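Local coordinates for protein molybdopterin molybdotransferase (Pyrococcus horikoshii, PDB 1UZ5) that probably inserts molybdenum into molybdopterin, using adenylyl-molybdopterin and molybdate and releasing AMP, in a magnesium-dependent step of cofactor biosynthesis, at residues A[67-72]-A[130-135]. Numbering follows the deposited sequence.
Sequences FMASEA and YKPAYP
The Phe67 ring meets the carbonyl oxygen of Ala133 at its edge. The oxygen lies in the ring plane, 3.5 Å from Phe67 CE1. Such an edge approach brings the slightly positive ring hydrogens to the oxygen. Phe67 CB starts off away from 130-135, but CG lies beside the backbone N (chi1 -73°) and the ring reaches Ala133. The Tyr130 ring has the carbonyl oxygen of Ser70 near its plane, at the CD1 edge, 4.0 Å from CD1. The Glu71 carbonyl oxygen approaches the same CD1 obliquely. Outside these segments, Tyr130 also touches Pro74.

Pro132 occupies the middle of the contact, against the backbone of Phe67 and Ala69. Its CG is 3.5 Å from Phe67 O, and its CD is 3.3 Å from Ala69 O. CG bears on Ala69 O as well; these contacts are made by C-H groups. Ala69 CB, a buried methyl, packs 4.2 Å from Pro132 CG and also lies over the backbone of Lys131.

Both segments are loops of the MoeA N-terminal region. The centre of the contact lies about 53 Å from the centre of the chain. Residues 67-72 lead into strand 75-83. The loop 130-135 follows strand 126-129, the antiparallel neighbour of 75-83. The loops run roughly antiparallel, with directions 150° apart.

No hydrogen bond crosses between them. The backbone carbonyl oxygen of Tyr130 comes 3.4 Å from Glu71 N, but at a poor angle. Nearby residues give two hydrogen bonds: Ser70 OG with Ser73 OG, and Ala133 N with Thr66 OG1.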
ATOM      1  N   PHE A  67      37.207  -6.908 -36.914  1.00 30.90           N
ATOM      2  CA  PHE A  67      37.512  -5.533 -37.294  1.00 42.54           C
ATOM      3  C   PHE A  67      37.899  -5.270 -38.750  1.00 39.81           C
ATOM      4  O   PHE A  67      37.588  -4.207 -39.284  1.00 37.27           O
ATOM      5  CB  PHE A  67      38.577  -4.958 -36.348  1.00 32.31           C
ATOM      6  CG  PHE A  67      38.056  -4.650 -34.963  1.00 39.81           C
ATOM      7  CD1 PHE A  67      36.700  -4.794 -34.664  1.00 33.74           C
ATOM      8  CD2 PHE A  67      38.917  -4.217 -33.960  1.00 39.58           C
ATOM      9  CE1 PHE A  67      36.213  -4.516 -33.388  1.00 29.70           C
ATOM     10  CE2 PHE A  67      38.439  -3.936 -32.678  1.00 42.98           C
ATOM     11  CZ  PHE A  67      37.088  -4.085 -32.393  1.00 31.55           C
ATOM     12  N   MET A  68      38.559  -6.227 -39.392  1.00 40.32           N
ATOM     13  CA  MET A  68      38.970  -6.059 -40.785  1.00 42.77           C
ATOM     14  C   MET A  68      37.927  -6.577 -41.770  1.00 45.54           C
ATOM     15  O   MET A  68      38.169  -6.615 -42.975  1.00 48.20           O
ATOM     16  CB  MET A  68      40.302  -6.774 -41.031  1.00 37.61           C
ATOM     17  CG  MET A  68      41.445  -6.273 -40.162  1.00 40.97           C
ATOM     18  SD  MET A  68      41.703  -4.487 -40.322  1.00 56.33           S
ATOM     19  CE  MET A  68      42.816  -4.427 -41.735  1.00 61.02           C
ATOM     20  N   ALA A  69      36.765  -6.969 -41.263  1.00 38.57           N
ATOM     21  CA  ALA A  69      35.707  -7.493 -42.121  1.00 41.41           C
ATOM     22  C   ALA A  69      35.128  -6.450 -43.068  1.00 46.32           C
ATOM     23  O   ALA A  69      34.835  -5.323 -42.670  1.00 48.16           O
ATOM     24  CB  ALA A  69      34.590  -8.087 -41.271  1.00 30.79           C
ATOM     25  N   SER A  70      34.960  -6.843 -44.326  1.00 46.25           N
ATOM     26  CA  SER A  70      34.393  -5.973 -45.350  1.00 50.53           C
ATOM     27  C   SER A  70      33.664  -6.866 -46.344  1.00 53.50           C
ATOM     28  O   SER A  70      33.940  -8.065 -46.427  1.00 43.47           O
ATOM     29  CB  SER A  70      35.494  -5.184 -46.070  1.00 46.56           C
ATOM     30  OG  SER A  70      36.369  -6.043 -46.785  1.00 40.17           O
ATOM     31  N   GLU A  71      32.734  -6.285 -47.093  1.00 56.06           N
ATOM     32  CA  GLU A  71      31.976  -7.051 -48.073  1.00 59.82           C
ATOM     33  C   GLU A  71      32.891  -7.650 -49.131  1.00 53.55           C
ATOM     34  O   GLU A  71      32.575  -8.680 -49.724  1.00 54.67           O
ATOM     35  CB  GLU A  71      30.920  -6.165 -48.731  1.00 68.61           C
ATOM     36  CG  GLU A  71      29.853  -5.678 -47.764  1.00 88.06           C
ATOM     37  CD  GLU A  71      28.773  -4.860 -48.444  1.00100.16           C
ATOM     38  OE1 GLU A  71      29.105  -3.807 -49.031  1.00106.81           O
ATOM     39  OE2 GLU A  71      27.593  -5.269 -48.393  1.00104.52           O
ATOM     40  N   ALA A  72      34.034  -7.009 -49.352  1.00 49.45           N
ATOM     41  CA  ALA A  72      34.998  -7.483 -50.341  1.00 51.23           C
ATOM     42  C   ALA A  72      35.869  -8.593 -49.764  1.00 52.28           C
ATOM     43  O   ALA A  72      36.176  -9.573 -50.444  1.00 51.08           O
ATOM     44  CB  ALA A  72      35.871  -6.325 -50.816  1.00 48.85           C
ATOM     45  N   TYR A 130      30.967 -10.132 -42.947  1.00 35.20           N
ATOM     46  CA  TYR A 130      31.234  -9.058 -43.905  1.00 42.78           C
ATOM     47  C   TYR A 130      31.227  -7.658 -43.302  1.00 44.95           C
ATOM     48  O   TYR A 130      31.572  -6.683 -43.973  1.00 39.88           O
ATOM     49  CB  TYR A 130      30.192  -9.121 -45.026  1.00 40.57           C
ATOM     50  CG  TYR A 130      30.128 -10.458 -45.732  1.00 40.33           C
ATOM     51  CD1 TYR A 130      31.006 -10.763 -46.769  1.00 48.56           C
ATOM     52  CD2 TYR A 130      29.207 -11.432 -45.342  1.00 45.42           C
ATOM     53  CE1 TYR A 130      30.972 -12.006 -47.404  1.00 49.42           C
ATOM     54  CE2 TYR A 130      29.165 -12.681 -45.970  1.00 48.54           C
ATOM     55  CZ  TYR A 130      30.053 -12.958 -47.001  1.00 46.87           C
ATOM     56  OH  TYR A 130      30.025 -14.184 -47.622  1.00 63.06           O
ATOM     57  N   LYS A 131      30.828  -7.562 -42.039  1.00 39.02           N
ATOM     58  CA  LYS A 131      30.759  -6.277 -41.357  1.00 40.18           C
ATOM     59  C   LYS A 131      31.340  -6.410 -39.951  1.00 43.51           C
ATOM     60  O   LYS A 131      31.047  -7.365 -39.238  1.00 33.84           O
ATOM     61  CB  LYS A 131      29.300  -5.825 -41.285  1.00 42.67           C
ATOM     62  CG  LYS A 131      29.074  -4.450 -40.693  1.00 51.89           C
ATOM     63  CD  LYS A 131      27.590  -4.120 -40.687  1.00 53.37           C
ATOM     64  CE  LYS A 131      27.321  -2.730 -40.136  1.00 60.93           C
ATOM     65  NZ  LYS A 131      25.862  -2.426 -40.117  1.00 65.82           N
ATOM     66  N   PRO A 132      32.187  -5.460 -39.538  1.00 40.03           N
ATOM     67  CA  PRO A 132      32.757  -5.562 -38.196  1.00 40.30           C
ATOM     68  C   PRO A 132      31.689  -5.438 -37.113  1.00 36.29           C
ATOM     69  O   PRO A 132      30.731  -4.679 -37.248  1.00 31.30           O
ATOM     70  CB  PRO A 132      33.749  -4.401 -38.150  1.00 46.45           C
ATOM     71  CG  PRO A 132      34.142  -4.228 -39.593  1.00 45.90           C
ATOM     72  CD  PRO A 132      32.812  -4.359 -40.290  1.00 47.06           C
ATOM     73  N   ALA A 133      31.847  -6.209 -36.047  1.00 36.61           N
ATOM     74  CA  ALA A 133      30.920  -6.137 -34.930  1.00 35.65           C
ATOM     75  C   ALA A 133      31.608  -5.232 -33.919  1.00 34.17           C
ATOM     76  O   ALA A 133      32.768  -4.861 -34.097  1.00 31.71           O
ATOM     77  CB  ALA A 133      30.705  -7.522 -34.329  1.00 32.28           C
ATOM     78  N   TYR A 134      30.895  -4.860 -32.870  1.00 28.76           N
ATOM     79  CA  TYR A 134      31.472  -4.035 -31.824  1.00 29.87           C
ATOM     80  C   TYR A 134      31.059  -4.644 -30.490  1.00 27.43           C
ATOM     81  O   TYR A 134      29.998  -5.252 -30.387  1.00 29.16           O
ATOM     82  CB  TYR A 134      30.968  -2.595 -31.915  1.00 21.80           C
ATOM     83  CG  TYR A 134      29.465  -2.465 -31.972  1.00 27.43           C
ATOM     84  CD1 TYR A 134      28.790  -2.470 -33.192  1.00 29.83           C
ATOM     85  CD2 TYR A 134      28.716  -2.348 -30.804  1.00 31.70           C
ATOM     86  CE1 TYR A 134      27.403  -2.357 -33.247  1.00 29.94           C
ATOM     87  CE2 TYR A 134      27.333  -2.239 -30.846  1.00 33.06           C
ATOM     88  CZ  TYR A 134      26.682  -2.242 -32.068  1.00 38.34           C
ATOM     89  OH  TYR A 134      25.314  -2.124 -32.104  1.00 39.93           O
ATOM     90  N   PRO A 135      31.898  -4.496 -29.456  1.00 24.32           N
ATOM     91  CA  PRO A 135      31.548  -5.060 -28.149  1.00 27.06           C
ATOM     92  C   PRO A 135      30.151  -4.623 -27.742  1.00 30.99           C
ATOM     93  O   PRO A 135      29.829  -3.437 -27.807  1.00 27.62           O
ATOM     94  CB  PRO A 135      32.617  -4.487 -27.227  1.00 24.35           C
ATOM     95  CG  PRO A 135      33.819  -4.376 -28.148  1.00 25.36           C
ATOM     96  CD  PRO A 135      33.205  -3.812 -29.409  1.00 22.26           C
TER